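Local coordinates for protein putative thioesterase II (Thermobifida fusca, PDB 3BBJ) that is a putative acyl-CoA thioesterase with a double hotdog fold, and so probably hydrolyses acyl thioesters, though its natural substrate is not established, at residues A149-D154 and V199-P204; H130-V135 and C175-L180. All coordinates share one frame; numbering follows the deposited sequence.

Contact 1 of 2, residues A149-D154 and V199-P204; sequences ARVDVD and VDALPP
The flat group here is the peptide joining Ala201 to Leu202. Two valines meet it at the carbonyl oxygen, from beyond the oxygen rather than over the middle of the peptide. Val153 CG2 lies 4.1 Å from Ala201 O. Val151 CG2 lies 4.2 Å from Ala201 O. These are loose van der Waals approaches, and no hydrogen bond joins the two segments.

The other methyls make the apolar part of the contact. Val151 CG1 is 4.1 Å from Ala201 CB, so a branch tip meets the short alanine side chain. Val153 CG1 reaches Leu202 CD2 at 4.4 Å. This methyl stands anti to the backbone N (chi1 -179°), which leaves CG2 on the alanine side and puts CG1 on the leucine side. The first side-chain bond of Leu202 runs alongside the strand rather than toward it, and the CD2 branch makes the approach to Val153.

Strand 151-155 belongs to the C-terminal hotdog domain of an acyl-CoA thioesterase family. Segment 199-204 is the loop that follows helix 191-198. The contact therefore seats this loop on the valine side of the strand. Both segments are mainly buried where they touch, with 141 Å² covered in all. Phe235 of strand 233-243 touches both Val153 and Leu202 and extends the apolar cluster. The residue before Ala201 in the loop, Asp200, has polar partners instead: OD2 bonds to Gly39 N and OD1 to Gln266 NE2. Leu202 also packs on Val251 of strand 246-254.

Contact 2 of 2, residues H130-V135 and C175-L180; sequences HQCRRV and CGYVDL
Two N-H groups reach Asp179 OD1, two residues along the strand from Tyr177, which meets Cys132 across the contact. Leu180 N donates to Asp179 OD1 at 2.8 Å. The bond is bent, with an angle of 133° at the hydrogen, and it arrives on the anti side of the carboxylate, tilted out of its plane. Ala188 N adds a weak bond. Ser187 OG pairs with the other oxygen, OD2, so both ends of the carboxylate are held.

The contact itself is made by one sulfur. Cys132 SG lies at the edge of the Tyr177 ring, near its plane. It is 3.6 Å from Tyr177 CE1 and 3.8 Å from Tyr177 CD1. The line from SG to the ring centroid is 4.8 Å long and runs 84° off the ring normal. Cys132 SG stands beside its own backbone N (chi1 -68°), and this turns it toward the ring. Gly176 CA is also near, 4.5 Å from Cys132 SG.

Segment 130-135 leads into the short, weakly bonded strand 133-134, an outermost strand within this chain, in the part assigned to the C-terminal hotdog family. Strand 151-155 runs between it and strand 173-180, and its Asp154 touches both Cys132 and Tyr177. Arg134 NE forms a salt bridge to Asp154 OD1. Tyr177 OH bonds to Pro127 O, which helps to fix the ring.

An edge-on sulfur-aromatic contact of this kind brings the sulfur to the electron-poor ring C-H groups, so it probably adds a modest attraction to plain apolar packing.

The centres of contacts 1 and 2 are about 9 Å apart, and strand 151-155 joins them. Its neighbour is strand 173-180: Asp154 N lies 2.8 Å from Tyr177 O, and Asp152 N lies 2.9 Å from Asp179 O, both probable backbone hydrogen bonds. Side chains alternate along the strand. Val151 and Val153 serve contact 1, while Asp152 and Asp154 point to the other side, where Asp154 borders contact 2. Arg134 CG also packs 3.7 Å from Val153 O. Contact 1 lies nearer the chain centre, about 9 Å from it, against about 16 Å for contact 2. Neither contact can be tied to a catalytic or substrate site.

Contact 1 of 2, residues A149-D154 and V199-P204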
# COMPACT_ATOMS: atom_id res chain seq x y z
N ALA A 149 24.69 8.80 -6.80
CA ALA A 149 25.31 8.78 -8.15
C ALA A 149 24.70 7.74 -9.09
O ALA A 149 25.13 7.61 -10.24
CB ALA A 149 26.82 8.57 -8.03
N ARG A 150 23.71 7.00 -8.60
CA ARG A 150 23.02 5.95 -9.38
C ARG A 150 21.78 6.48 -10.14
O ARG A 150 21.31 5.85 -11.11
CB ARG A 150 22.58 4.81 -8.45
CG ARG A 150 23.70 4.17 -7.60
CD ARG A 150 24.71 3.37 -8.47
NE ARG A 150 25.66 4.25 -9.16
CZ ARG A 150 26.84 4.64 -8.68
NH1 ARG A 150 27.28 4.24 -7.49
NH2 ARG A 150 27.60 5.45 -9.40
N VAL A 151 21.31 7.65 -9.72
CA VAL A 151 20.14 8.27 -10.31
C VAL A 151 20.35 9.76 -10.47
O VAL A 151 21.00 10.40 -9.63
CB VAL A 151 18.88 8.08 -9.39
CG1 VAL A 151 18.25 6.70 -9.59
CG2 VAL A 151 19.26 8.32 -7.91
N ASP A 152 19.77 10.30 -11.54
CA ASP A 152 19.77 11.74 -11.78
C ASP A 152 18.37 12.16 -11.35
O ASP A 152 17.40 11.55 -11.77
CB ASP A 152 19.99 12.11 -13.25
CG ASP A 152 21.42 11.89 -13.71
OD1 ASP A 152 22.33 11.75 -12.86
OD2 ASP A 152 21.63 11.86 -14.95
N VAL A 153 18.29 13.15 -10.46
CA VAL A 153 17.03 13.63 -9.94
C VAL A 153 16.97 15.14 -10.12
O VAL A 153 17.77 15.87 -9.56
CB VAL A 153 16.92 13.30 -8.45
CG1 VAL A 153 15.60 13.77 -7.89
CG2 VAL A 153 17.11 11.79 -8.24
N ASP A 154 16.03 15.59 -10.94
CA ASP A 154 15.83 17.00 -11.21
C ASP A 154 14.64 17.44 -10.41
O ASP A 154 13.59 16.80 -10.48
CB ASP A 154 15.49 17.19 -12.69
CG ASP A 154 16.60 16.73 -13.61
OD1 ASP A 154 17.67 17.38 -13.62
OD2 ASP A 154 16.39 15.72 -14.32
N VAL A 199 10.52 4.37 -7.30
CA VAL A 199 9.58 4.73 -6.24
C VAL A 199 10.28 5.02 -4.91
O VAL A 199 9.69 5.65 -4.02
CB VAL A 199 8.50 3.61 -6.01
CG1 VAL A 199 7.82 3.21 -7.29
CG2 VAL A 199 9.11 2.39 -5.40
N ASP A 200 11.50 4.52 -4.75
CA ASP A 200 12.32 4.72 -3.54
C ASP A 200 13.63 5.42 -3.86
O ASP A 200 14.59 5.32 -3.10
CB ASP A 200 12.66 3.37 -2.87
CG ASP A 200 13.19 3.53 -1.44
OD1 ASP A 200 12.70 4.42 -0.70
OD2 ASP A 200 14.07 2.76 -1.04
N ALA A 201 13.69 6.15 -4.97
CA ALA A 201 14.94 6.80 -5.37
C ALA A 201 14.99 8.30 -5.05
O ALA A 201 15.90 9.00 -5.52
CB ALA A 201 15.20 6.57 -6.87
N LEU A 202 14.03 8.79 -4.25
CA LEU A 202 13.95 10.23 -3.95
C LEU A 202 14.27 10.56 -2.49
O LEU A 202 14.30 9.66 -1.64
CB LEU A 202 12.54 10.74 -4.25
CG LEU A 202 11.82 10.27 -5.50
CD1 LEU A 202 10.30 10.47 -5.29
CD2 LEU A 202 12.35 10.99 -6.76
N PRO A 203 14.53 11.85 -2.19
CA PRO A 203 14.82 12.22 -0.79
C PRO A 203 13.64 11.86 0.09
O PRO A 203 12.49 12.08 -0.30
CB PRO A 203 14.99 13.74 -0.84
CG PRO A 203 15.28 14.07 -2.24
CD PRO A 203 14.62 13.02 -3.09
N PRO A 204 13.90 11.22 1.23
CA PRO A 204 12.80 10.93 2.14
C PRO A 204 12.01 12.20 2.45
O PRO A 204 12.59 13.22 2.83
CB PRO A 204 13.51 10.37 3.37
CG PRO A 204 14.73 9.71 2.81
CD PRO A 204 15.17 10.65 1.72

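Contact 2 of 2, residues H130-V135 and C175-L180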
# COMPACT_ATOMS: atom_id res chain seq x y z
N HIS A 130 13.74 20.93 -18.23
CA HIS A 130 14.76 21.95 -18.49
C HIS A 130 14.70 23.12 -17.50
O HIS A 130 15.72 23.75 -17.24
CB HIS A 130 14.72 22.43 -19.95
CG HIS A 130 13.58 23.36 -20.27
ND1 HIS A 130 12.45 22.95 -20.94
CD2 HIS A 130 13.43 24.69 -20.04
CE1 HIS A 130 11.64 23.98 -21.10
NE2 HIS A 130 12.20 25.05 -20.56
N GLN A 131 13.52 23.39 -16.94
CA GLN A 131 13.39 24.44 -15.91
C GLN A 131 13.73 23.92 -14.51
O GLN A 131 13.80 24.71 -13.57
CB GLN A 131 11.97 25.03 -15.90
CG GLN A 131 11.63 25.87 -17.12
CD GLN A 131 10.20 26.38 -17.09
OE1 GLN A 131 9.67 26.76 -16.04
NE2 GLN A 131 9.54 26.37 -18.25
N CYS A 132 13.94 22.62 -14.39
CA CYS A 132 14.24 21.98 -13.10
C CYS A 132 15.73 22.03 -12.80
O CYS A 132 16.56 22.24 -13.69
CB CYS A 132 13.76 20.53 -13.08
SG CYS A 132 11.97 20.34 -13.11
N ARG A 133 16.05 21.80 -11.53
CA ARG A 133 17.39 21.95 -11.01
C ARG A 133 17.92 20.66 -10.38
O ARG A 133 17.27 20.04 -9.55
CB ARG A 133 17.37 23.08 -10.00
CG ARG A 133 18.74 23.56 -9.57
CD ARG A 133 18.64 24.92 -8.90
NE ARG A 133 19.83 25.26 -8.13
CZ ARG A 133 19.99 26.39 -7.45
NH1 ARG A 133 19.03 27.32 -7.45
NH2 ARG A 133 21.11 26.60 -6.77
N ARG A 134 19.14 20.30 -10.77
CA ARG A 134 19.81 19.11 -10.29
C ARG A 134 20.98 19.51 -9.39
O ARG A 134 21.60 20.56 -9.58
CB ARG A 134 20.32 18.30 -11.49
CG ARG A 134 20.95 16.97 -11.15
CD ARG A 134 21.44 16.27 -12.41
NE ARG A 134 20.36 16.10 -13.38
CZ ARG A 134 20.52 15.58 -14.60
NH1 ARG A 134 21.70 15.15 -15.02
NH2 ARG A 134 19.47 15.49 -15.41
N VAL A 135 21.27 18.67 -8.40
CA VAL A 135 22.40 18.88 -7.49
C VAL A 135 23.50 17.88 -7.88
O VAL A 135 23.31 16.67 -7.76
CB VAL A 135 21.99 18.66 -6.02
CG1 VAL A 135 23.15 18.95 -5.10
CG2 VAL A 135 20.84 19.54 -5.66
N CYS A 175 8.60 17.44 -6.31
CA CYS A 175 8.32 16.98 -7.66
C CYS A 175 9.45 17.32 -8.61
O CYS A 175 10.37 18.10 -8.32
CB CYS A 175 6.99 17.54 -8.17
SG CYS A 175 6.99 19.30 -8.37
N GLY A 176 9.38 16.71 -9.78
CA GLY A 176 10.43 16.86 -10.74
C GLY A 176 10.52 15.62 -11.58
O GLY A 176 9.52 14.96 -11.83
N TYR A 177 11.74 15.30 -12.01
CA TYR A 177 12.00 14.17 -12.88
C TYR A 177 13.09 13.28 -12.30
O TYR A 177 14.01 13.77 -11.65
CB TYR A 177 12.37 14.69 -14.28
CG TYR A 177 11.30 15.58 -14.85
CD1 TYR A 177 11.18 16.90 -14.42
CD2 TYR A 177 10.38 15.10 -15.78
CE1 TYR A 177 10.18 17.72 -14.89
CE2 TYR A 177 9.36 15.92 -16.27
CZ TYR A 177 9.28 17.23 -15.83
OH TYR A 177 8.29 18.06 -16.30
N VAL A 178 12.96 11.99 -12.53
CA VAL A 178 13.93 11.01 -12.06
C VAL A 178 14.19 9.97 -13.11
O VAL A 178 13.30 9.61 -13.90
CB VAL A 178 13.44 10.29 -10.80
CG1 VAL A 178 12.05 9.55 -11.04
CG2 VAL A 178 14.52 9.35 -10.29
N ASP A 179 15.43 9.48 -13.13
CA ASP A 179 15.86 8.43 -14.06
C ASP A 179 17.18 7.88 -13.54
O ASP A 179 17.78 8.47 -12.63
CB ASP A 179 16.05 9.02 -15.47
CG ASP A 179 15.89 7.97 -16.59
OD1 ASP A 179 15.94 6.74 -16.32
OD2 ASP A 179 15.68 8.40 -17.75
N LEU A 180 17.63 6.77 -14.10
CA LEU A 180 18.98 6.26 -13.86
C LEU A 180 20.00 7.33 -14.31
O LEU A 180 19.74 8.09 -15.23
CB LEU A 180 19.22 4.96 -14.63
CG LEU A 180 18.37 3.75 -14.21
CD1 LEU A 180 18.59 2.58 -15.16
CD2 LEU A 180 18.71 3.36 -12.78